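Local coordinates for protein 5-cytosine DNA methyltransferase (Entamoeba histolytica, PDB 3QV2) that probably methylates carbon 5 of cytosine in tRNA or DNA, using S-adenosyl-L-methionine as the methyl donor, at residues 136-139 with 140-143. Numbering follows the deposited sequence.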
loop_
_atom_site.group_PDB
_atom_site.type_symbol
_atom_site.label_atom_id
_atom_site.label_comp_id
_atom_site.label_asym_id
_atom_site.label_seq_id
_atom_site.Cartn_x
_atom_site.Cartn_y
_atom_site.Cartn_z
ATOM N N GLU A 136 17.060 4.388 -1.252
ATOM C CA GLU A 136 18.515 4.298 -1.146
ATOM C C GLU A 136 19.074 2.976 -1.669
ATOM O O GLU A 136 20.283 2.746 -1.616
ATOM C CB GLU A 136 18.960 4.503 0.306
ATOM C CG GLU A 136 19.728 5.793 0.548
ATOM C CD GLU A 136 18.843 7.021 0.482
ATOM O OE1 GLU A 136 17.782 7.028 1.141
ATOM O OE2 GLU A 136 19.207 7.980 -0.231
ATOM N N SER A 137 18.199 2.111 -2.171
ATOM C CA SER A 137 18.615 0.790 -2.635
ATOM C C SER A 137 19.401 0.855 -3.938
ATOM O O SER A 137 19.232 1.781 -4.732
ATOM C CB SER A 137 17.404 -0.130 -2.809
ATOM O OG SER A 137 16.567 0.319 -3.860
ATOM N N LEU A 138 20.263 -0.134 -4.150
ATOM C CA LEU A 138 20.980 -0.260 -5.410
ATOM C C LEU A 138 19.993 -0.602 -6.518
ATOM O O LEU A 138 20.215 -0.279 -7.684
ATOM C CB LEU A 138 22.057 -1.342 -5.315
ATOM C CG LEU A 138 23.252 -1.032 -4.412
ATOM C CD1 LEU A 138 24.144 -2.258 -4.253
ATOM C CD2 LEU A 138 24.039 0.152 -4.959
ATOM N N VAL A 139 18.901 -1.258 -6.141
ATOM C CA VAL A 139 17.857 -1.616 -7.093
ATOM C C VAL A 139 17.236 -0.376 -7.722
ATOM O O VAL A 139 17.154 -0.267 -8.944
ATOM C CB VAL A 139 16.747 -2.454 -6.432
ATOM C CG1 VAL A 139 15.555 -2.593 -7.373
ATOM C CG2 VAL A 139 17.284 -3.816 -6.018
ATOM N N PHE A 140 16.797 0.559 -6.887
ATOM C CA PHE A 140 16.179 1.778 -7.396
ATOM C C PHE A 140 17.192 2.703 -8.061
ATOM O O PHE A 140 16.864 3.398 -9.022
ATOM C CB PHE A 140 15.428 2.532 -6.298
ATOM C CG PHE A 140 14.809 3.815 -6.771
ATOM C CD1 PHE A 140 15.294 5.039 -6.339
ATOM C CD2 PHE A 140 13.756 3.795 -7.670
ATOM C CE1 PHE A 140 14.727 6.218 -6.781
ATOM C CE2 PHE A 140 13.187 4.970 -8.118
ATOM C CZ PHE A 140 13.672 6.183 -7.672
ATOM N N LYS A 141 18.417 2.715 -7.546
ATOM C CA LYS A 141 19.478 3.510 -8.152
ATOM C C LYS A 141 19.590 3.166 -9.632
ATOM O O LYS A 141 19.739 4.045 -10.479
ATOM C CB LYS A 141 20.816 3.257 -7.455
ATOM C CG LYS A 141 21.989 3.957 -8.122
ATOM C CD LYS A 141 23.310 3.567 -7.481
ATOM C CE LYS A 141 24.492 4.145 -8.246
ATOM N NZ LYS A 141 24.492 5.635 -8.243
ATOM N N GLU A 142 19.505 1.874 -9.932
ATOM C CA GLU A 142 19.581 1.394 -11.305
ATOM C C GLU A 142 18.303 1.722 -12.071
ATOM O O GLU A 142 18.356 2.158 -13.221
ATOM C CB GLU A 142 19.847 -0.113 -11.326
ATOM C CG GLU A 142 20.078 -0.693 -12.711
ATOM C CD GLU A 142 20.451 -2.162 -12.666
ATOM O OE1 GLU A 142 20.692 -2.682 -11.556
ATOM O OE2 GLU A 142 20.504 -2.797 -13.739
ATOM N N ILE A 143 17.157 1.510 -11.430
ATOM C CA ILE A 143 15.873 1.838 -12.039
ATOM C C ILE A 143 15.805 3.322 -12.392
ATOM O O ILE A 143 15.302 3.696 -13.452
ATOM C CB ILE A 143 14.695 1.465 -11.115
ATOM C CG1 ILE A 143 14.551 -0.056 -11.019
ATOM C CG2 ILE A 143 13.404 2.088 -11.619
ATOM C CD1 ILE A 143 13.462 -0.510 -10.071
#
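Ser137 OG accepts a hydrogen bond from Phe140 N at 3.0 Å, a nearly straight capping bond (N-H...O angle 165°) that makes Ser137 the N-cap of helix 138-149. A chi1 of 66° folds the hydroxyl back over its own backbone, toward the first turn of the helix, where OG also lies 3.5 Å from Phe140 CB. The same hydroxyl hydrogen-bonds Phe134 O in the preceding loop, and Asp99 OD2 accepts from Leu138 N, so side chains take up two amides of the first turn. Regular helical bonding then begins with Lys141 N to Ser137 O at 3.1 Å, followed by Glu142 N to Leu138 O and Ile143 N to Val139 O.

The tightly packed side is apolar. Val139 and Ile143, one turn apart, run alongside each other in the same direction, with CG1 of Val139 4.0 Å from CD1 of Ile143; CG1 of Ile143 also rests 3.3 Å from Val139 O. Both side chains lean on helix 106-115, touching Val108, while the ring of Phe140 meets Tyr173 edge-to-face and Phe134 at an inclined angle. The looser side brings Leu138 CD2 no nearer than 4.3 Å to CD of Lys141, whose long chain runs outward and is exposed. Glu142, partly exposed, sends its extended chain to a salt bridge with Arg113 of helix 106-115.

The turn thus starts a helix of the Rossmann-like methyltransferase domain, and the side chain of Ser137 lies about 10 Å from that of Cys86, the predicted active-site residue. With its hydroxyl bonded to both Phe140 N and Phe134 O, Ser137 ties the incoming loop to the helix start and gives the Phe140 amide, in the first turn of the helix, a side-chain acceptor.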